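Local coordinates for protein acyl-coenzyme A oxidase 3 (Yarrowia lipolytica, PDB 5YS9) that uses FAD and molecular oxygen to oxidise acyl-CoA esters to (2E)-enoyl-CoAs, releasing hydrogen peroxide in peroxisomal fatty acid beta-oxidation, at residues H557-L562 against T590-E595; Q109-G112 against G117-I120; T526-E531 against E544-Q549. All coordinates share one frame; numbering follows the deposited sequence.

Interaction 1. Residues H557-L562 against T590-E595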
# COMPACT_ATOMS: atom_id res chain seq x y z
N HIS A 557 4.67 15.87 16.91
CA HIS A 557 4.27 17.25 16.69
C HIS A 557 3.18 17.40 15.60
O HIS A 557 2.26 18.20 15.75
CB HIS A 557 5.53 18.06 16.37
CG HIS A 557 5.27 19.44 15.85
ND1 HIS A 557 4.96 20.49 16.68
CD2 HIS A 557 5.33 19.94 14.59
CE1 HIS A 557 4.83 21.58 15.94
NE2 HIS A 557 5.07 21.28 14.67
N THR A 558 3.32 16.66 14.50
CA THR A 558 2.35 16.68 13.43
C THR A 558 0.99 16.13 13.92
O THR A 558 -0.08 16.67 13.63
CB THR A 558 2.89 15.90 12.21
OG1 THR A 558 4.16 16.47 11.82
CG2 THR A 558 1.91 15.99 11.00
N ARG A 559 1.03 15.08 14.72
CA ARG A 559 -0.20 14.53 15.21
C ARG A 559 -0.99 15.49 16.10
O ARG A 559 -2.24 15.62 16.01
CB ARG A 559 0.09 13.23 15.98
CG ARG A 559 -1.12 12.34 16.10
CD ARG A 559 -1.93 12.39 14.80
NE ARG A 559 -2.71 11.20 14.64
CZ ARG A 559 -2.33 10.12 14.00
NH1 ARG A 559 -1.16 10.02 13.45
NH2 ARG A 559 -3.14 9.09 13.94
N LYS A 560 -0.23 16.15 16.96
CA LYS A 560 -0.73 17.16 17.84
C LYS A 560 -1.26 18.33 17.04
O LYS A 560 -2.31 18.85 17.35
CB LYS A 560 0.39 17.58 18.80
CG LYS A 560 0.12 18.85 19.58
CD LYS A 560 0.97 19.99 19.08
CE LYS A 560 0.11 21.12 18.57
NZ LYS A 560 0.79 21.85 17.47
N HIS A 561 -0.56 18.72 15.98
CA HIS A 561 -1.11 19.78 15.11
C HIS A 561 -2.47 19.45 14.43
O HIS A 561 -3.35 20.30 14.35
CB HIS A 561 -0.05 20.30 14.10
CG HIS A 561 -0.35 21.68 13.61
ND1 HIS A 561 -0.41 22.77 14.46
CD2 HIS A 561 -0.69 22.14 12.38
CE1 HIS A 561 -0.75 23.85 13.77
NE2 HIS A 561 -0.93 23.49 12.51
N LEU A 562 -2.65 18.22 13.93
CA LEU A 562 -3.95 17.72 13.40
C LEU A 562 -5.08 17.81 14.43
O LEU A 562 -6.16 18.23 14.10
CB LEU A 562 -3.84 16.25 12.93
CG LEU A 562 -3.06 16.02 11.62
CD1 LEU A 562 -2.44 14.64 11.54
CD2 LEU A 562 -3.98 16.27 10.44
N THR A 590 -9.06 11.96 18.09
CA THR A 590 -8.06 12.30 19.04
C THR A 590 -7.82 11.14 20.02
O THR A 590 -6.66 10.82 20.36
CB THR A 590 -8.42 13.63 19.76
OG1 THR A 590 -8.45 14.72 18.82
CG2 THR A 590 -7.40 13.94 20.84
N LEU A 591 -8.91 10.52 20.47
CA LEU A 591 -8.81 9.39 21.39
C LEU A 591 -8.28 8.13 20.72
O LEU A 591 -7.60 7.31 21.34
CB LEU A 591 -10.16 9.15 22.01
CG LEU A 591 -10.56 10.29 22.98
CD1 LEU A 591 -12.05 10.38 23.16
CD2 LEU A 591 -9.88 10.08 24.33
N TRP A 592 -8.63 7.96 19.44
CA TRP A 592 -8.12 6.85 18.66
C TRP A 592 -6.59 7.02 18.54
O TRP A 592 -5.83 6.07 18.82
CB TRP A 592 -8.86 6.76 17.30
CG TRP A 592 -8.22 5.84 16.34
CD1 TRP A 592 -8.24 4.48 16.37
CD2 TRP A 592 -7.42 6.21 15.23
NE1 TRP A 592 -7.52 3.98 15.35
CE2 TRP A 592 -6.99 5.01 14.62
CE3 TRP A 592 -7.00 7.44 14.70
CZ2 TRP A 592 -6.16 4.99 13.48
CZ3 TRP A 592 -6.15 7.42 13.56
CH2 TRP A 592 -5.75 6.19 12.96
N SER A 593 -6.15 8.24 18.19
CA SER A 593 -4.74 8.57 18.07
C SER A 593 -3.95 8.30 19.34
O SER A 593 -2.80 7.88 19.27
CB SER A 593 -4.56 10.03 17.72
OG SER A 593 -5.17 10.34 16.50
N ILE A 594 -4.56 8.59 20.48
CA ILE A 594 -4.00 8.28 21.78
C ILE A 594 -3.88 6.78 21.97
O ILE A 594 -2.89 6.29 22.45
CB ILE A 594 -4.86 8.90 22.90
CG1 ILE A 594 -4.72 10.42 22.88
CG2 ILE A 594 -4.48 8.36 24.26
CD1 ILE A 594 -5.74 11.16 23.71
N GLU A 595 -4.91 6.07 21.57
CA GLU A 595 -4.94 4.62 21.68
C GLU A 595 -3.90 3.93 20.82
O GLU A 595 -3.32 2.94 21.22
CB GLU A 595 -6.33 4.12 21.36
CG GLU A 595 -6.49 2.63 21.54
CD GLU A 595 -7.84 2.16 21.08
OE1 GLU A 595 -8.21 2.47 19.95
OE2 GLU A 595 -8.53 1.50 21.86
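R559 meets S593 through its NE, which donates a hydrogen bond to S593 OG at 3.2 Å with an N-H...O angle of 151°. The hydroxyl oxygen lies at the edge of the guanidinium, tilted slightly out of its plane. NH2 adds a weak second bond to the same atom, R559 NH2 to S593 OG being 3.5 Å with a less straight N-H...O angle. The two donors thus converge on a single oxygen. NH2 also approaches the indole of W592, with R559 NH2 to W592 CZ3 at 3.5 Å; the guanidinium and ring planes stand 36° apart, and the nitrogen comes to the ring obliquely.

The arginine is bent rather than fully extended: CG is anti to the backbone N, and the turn at chi2 (37°) carries NE to the serine. S593 OG is also hydrogen-bonded to the carbonyl O of F589, one turn earlier in its own helix, a second grip that fixes the hydroxyl's position. With an alanine in place of R559, both donors to S593 OG would be gone and a gap would probably open beside the W592 indole.

Further out, F361 on helix 349-385 touches both R559 and W592, while W514 on helix 507-534 packs on S593. The backbones remain well apart, the nearest CA pair, R559 and S593, being 8.0 Å from each other, and only 112 Å² is buried, so the bridging falls mainly to the one long side chain of R559. This is a polar helix-to-helix contact between helices 547-573 and 579-596, set in the all-helical C-terminal region of an acyl-CoA oxidase.

Interaction 2. Residues Q109-G112 against G117-I120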
# COMPACT_ATOMS: atom_id res chain seq x y z
N GLN A 109 -7.59 20.43 -8.58
CA GLN A 109 -7.57 19.52 -7.42
C GLN A 109 -8.83 18.62 -7.40
O GLN A 109 -8.78 17.42 -7.08
CB GLN A 109 -7.56 20.32 -6.11
CG GLN A 109 -6.26 20.97 -5.67
CD GLN A 109 -6.46 21.71 -4.32
OE1 GLN A 109 -7.30 22.63 -4.20
NE2 GLN A 109 -5.70 21.31 -3.31
N LEU A 110 -9.96 19.23 -7.67
CA LEU A 110 -11.19 18.49 -7.86
C LEU A 110 -11.05 17.40 -8.96
O LEU A 110 -11.55 16.30 -8.79
CB LEU A 110 -12.35 19.44 -8.19
CG LEU A 110 -12.74 20.42 -7.06
CD1 LEU A 110 -13.57 21.53 -7.65
CD2 LEU A 110 -13.48 19.70 -5.94
N HIS A 111 -10.39 17.74 -10.05
CA HIS A 111 -10.22 16.85 -11.18
C HIS A 111 -9.29 15.71 -10.81
O HIS A 111 -9.39 14.64 -11.41
CB HIS A 111 -9.62 17.63 -12.36
CG HIS A 111 -9.59 16.85 -13.65
ND1 HIS A 111 -8.56 16.96 -14.55
CD2 HIS A 111 -10.46 15.96 -14.17
CE1 HIS A 111 -8.81 16.19 -15.60
NE2 HIS A 111 -9.95 15.56 -15.38
N GLY A 112 -8.37 15.99 -9.87
CA GLY A 112 -7.43 15.02 -9.32
C GLY A 112 -8.07 13.95 -8.46
O GLY A 112 -7.45 12.96 -8.15
N GLY A 117 -3.51 11.73 -13.58
CA GLY A 117 -2.55 11.81 -14.65
C GLY A 117 -2.67 13.11 -15.41
O GLY A 117 -1.69 13.83 -15.57
N THR A 118 -3.85 13.42 -15.90
CA THR A 118 -4.03 14.59 -16.76
C THR A 118 -3.63 15.87 -16.04
O THR A 118 -2.87 16.69 -16.55
CB THR A 118 -5.47 14.67 -17.26
OG1 THR A 118 -5.70 13.61 -18.20
CG2 THR A 118 -5.71 16.01 -17.97
N ARG A 119 -4.13 16.03 -14.83
CA ARG A 119 -3.77 17.15 -13.96
C ARG A 119 -2.25 17.41 -13.93
O ARG A 119 -1.83 18.56 -14.02
CB ARG A 119 -4.28 16.84 -12.55
CG ARG A 119 -3.88 17.85 -11.52
CD ARG A 119 -4.17 17.42 -10.11
NE ARG A 119 -3.77 18.56 -9.29
CZ ARG A 119 -3.75 18.63 -7.96
NH1 ARG A 119 -4.15 17.60 -7.24
NH2 ARG A 119 -3.30 19.75 -7.36
N ILE A 120 -1.43 16.37 -13.84
CA ILE A 120 0.01 16.56 -13.72
C ILE A 120 0.62 16.79 -15.06
O ILE A 120 1.54 17.60 -15.19
CB ILE A 120 0.75 15.37 -13.04
CG1 ILE A 120 0.12 15.05 -11.70
CG2 ILE A 120 2.21 15.70 -12.80
CD1 ILE A 120 0.04 16.27 -10.79
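R119 and Q109 run side by side and point the same way, so the guanidinium passes along the root of the glutamine. Q109 CA sits over the centre of one guanidinium face of R119, 3.9 Å above its plane, and Q109 CG is 3.6 Å from R119 NH2. The flat ends are steeply inclined, with the amide and guanidinium planes 66° apart. R119 is extended from CG to NE, with CG anti to the backbone N (chi1 175°), which lays the chain across the turn: R119 CD comes within 4.1 Å of G112 CA. A beta carbon on G112 would point at this arm and lie only 3.1 Å from R119 NH1, a tight fit.

The second pair, H111 and T118, meets differently. T118 CG2 lies in the plane of the imidazole, at its edge, with H111 CE1 3.9 Å from T118 CG2.

The polar ends share an anchor on a third helix: R119 NH1 forms a salt bridge with D312 OD2, and Q109 NE2 donates to D312 OD1, so one carboxylate on helix 300-330 holds both side chains. T118 OG1 is hydrogen-bonded to D115, which belongs to the connection itself. The arrangement is a tight turn between consecutive helices, 101-111 and 116-136, in the helical N-terminal domain of the acyl-CoA oxidase fold.

Interaction 3. Residues T526-E531 against E544-Q549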
# COMPACT_ATOMS: atom_id res chain seq x y z
N THR A 526 16.25 17.31 22.66
CA THR A 526 17.10 18.49 22.72
C THR A 526 18.16 18.34 23.84
O THR A 526 19.32 18.65 23.59
CB THR A 526 16.29 19.75 22.91
OG1 THR A 526 15.28 19.82 21.90
CG2 THR A 526 17.19 20.98 22.80
N ASP A 527 17.77 17.82 25.01
CA ASP A 527 18.74 17.52 26.11
C ASP A 527 19.88 16.61 25.64
O ASP A 527 21.05 16.88 25.94
CB ASP A 527 18.08 16.84 27.34
CG ASP A 527 17.16 17.77 28.12
OD1 ASP A 527 17.22 19.00 27.95
OD2 ASP A 527 16.32 17.26 28.89
N LYS A 528 19.52 15.51 24.94
CA LYS A 528 20.51 14.53 24.45
C LYS A 528 21.46 15.13 23.42
O LYS A 528 22.63 14.75 23.35
CB LYS A 528 19.83 13.30 23.81
CG LYS A 528 19.18 12.31 24.76
CD LYS A 528 18.72 11.05 24.01
CE LYS A 528 19.04 9.73 24.72
NZ LYS A 528 17.95 9.36 25.66
N PHE A 529 20.93 16.03 22.61
CA PHE A 529 21.70 16.72 21.59
C PHE A 529 22.76 17.58 22.25
O PHE A 529 23.88 17.70 21.75
CB PHE A 529 20.78 17.61 20.76
CG PHE A 529 21.51 18.54 19.86
CD1 PHE A 529 21.90 19.78 20.30
CD2 PHE A 529 21.81 18.17 18.56
CE1 PHE A 529 22.55 20.67 19.47
CE2 PHE A 529 22.48 19.05 17.72
CZ PHE A 529 22.84 20.31 18.17
N VAL A 530 22.36 18.22 23.35
CA VAL A 530 23.27 18.99 24.20
C VAL A 530 24.33 18.09 24.89
O VAL A 530 25.50 18.45 24.91
CB VAL A 530 22.50 19.91 25.20
CG1 VAL A 530 23.43 20.62 26.17
CG2 VAL A 530 21.68 20.96 24.46
N GLU A 531 23.95 16.93 25.44
CA GLU A 531 24.95 16.02 26.02
C GLU A 531 25.94 15.58 24.93
O GLU A 531 27.15 15.44 25.19
CB GLU A 531 24.33 14.76 26.66
CG GLU A 531 23.55 14.95 27.96
CD GLU A 531 22.72 13.69 28.32
OE1 GLU A 531 21.52 13.82 28.71
OE2 GLU A 531 23.25 12.55 28.17
N GLU A 544 22.44 12.88 13.54
CA GLU A 544 22.51 11.51 12.99
C GLU A 544 22.32 10.46 14.11
O GLU A 544 21.52 9.52 13.96
CB GLU A 544 23.84 11.24 12.28
CG GLU A 544 24.22 12.22 11.17
CD GLU A 544 23.94 11.69 9.78
OE1 GLU A 544 24.76 10.85 9.31
OE2 GLU A 544 22.90 12.14 9.21
N GLU A 545 23.04 10.62 15.21
CA GLU A 545 22.82 9.79 16.41
C GLU A 545 21.38 9.80 16.90
O GLU A 545 20.99 8.85 17.57
CB GLU A 545 23.72 10.24 17.59
CG GLU A 545 25.15 9.72 17.58
CD GLU A 545 25.21 8.20 17.49
OE1 GLU A 545 24.32 7.53 18.07
OE2 GLU A 545 26.14 7.70 16.83
N LEU A 546 20.64 10.88 16.62
CA LEU A 546 19.26 11.06 17.07
C LEU A 546 18.22 10.99 15.93
O LEU A 546 17.20 11.71 15.96
CB LEU A 546 19.15 12.41 17.79
CG LEU A 546 19.99 12.50 19.07
CD1 LEU A 546 20.13 13.94 19.54
CD2 LEU A 546 19.37 11.62 20.15
N SER A 547 18.49 10.13 14.95
CA SER A 547 17.62 9.96 13.80
C SER A 547 16.23 9.45 14.14
O SER A 547 15.25 10.00 13.61
CB SER A 547 18.28 9.05 12.80
OG SER A 547 19.36 9.74 12.25
N GLN A 548 16.14 8.44 15.01
CA GLN A 548 14.86 7.93 15.49
C GLN A 548 14.13 9.03 16.28
O GLN A 548 12.93 9.25 16.07
CB GLN A 548 15.06 6.64 16.32
CG GLN A 548 13.84 6.10 17.09
CD GLN A 548 12.66 5.67 16.19
OE1 GLN A 548 12.71 5.76 14.95
NE2 GLN A 548 11.57 5.21 16.82
N GLN A 549 14.84 9.75 17.16
CA GLN A 549 14.23 10.80 17.97
C GLN A 549 13.74 11.94 17.07
O GLN A 549 12.62 12.41 17.23
CB GLN A 549 15.19 11.33 19.04
CG GLN A 549 15.55 10.34 20.15
CD GLN A 549 16.55 9.27 19.76
OE1 GLN A 549 17.14 9.31 18.70
NE2 GLN A 549 16.73 8.28 20.63
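F529 and L546 are the closest backbone pair, their CA atoms 7.6 Å apart, where segment 526-531 of helix 507-534 faces the break between helices 539-545 and 547-573. L546 occupies the N-cap position of the second of these; its phi/psi of -111°/35° take it out of helical geometry and so mark the break, and its side chain points at the opposing helix. Its two methyls divide the work. CD1 lies against the backbone and root of the phenylalanine, L546 CD1 being 3.8 Å from F529 CA and 3.9 Å from F529 CB; CD2 crosses the lysine's aliphatic part, L546 CD2 being 4.0 Å from K528 CD. The cross-contact is therefore apolar, although K528 ends in a charge that forms a salt bridge with D613 of the second subunit.

Behind L546, the break is bridged by S547, whose OG donates to E544 O at 2.8 Å while S547 N reaches the same oxygen, both from one face of the carbonyl plane.

F529's ring stacks with F543, and the F529 side chain also touches L474 on helix 458-477. The contact thus packs the junction of helices 539-545 and 547-573 against helix 507-534, beside the second subunit, whose Y350 packs on S547.

In the fold
From the N terminus, interaction 2 comes first, closing the short turn between helices 101-111 and 116-136 in the N-terminal helical domain. Much later, in the C-terminal helical region, interaction 3 closes a loop of twelve residues, mostly helical, between helix 507-534 and the start of helix 547-573. Interaction 1 follows in the same region, closing a 27-residue excursion from helix 547-573 to helix 579-596. The three run in series, none nesting or crossing. Interactions 1 and 3 share helix 547-573, so this helix links helices 507-534 and 579-596; their nearest atoms are about 9 Å apart. Interaction 2 stands separately, its centre about 30 Å from that of interaction 1 and about 41 Å from that of interaction 3.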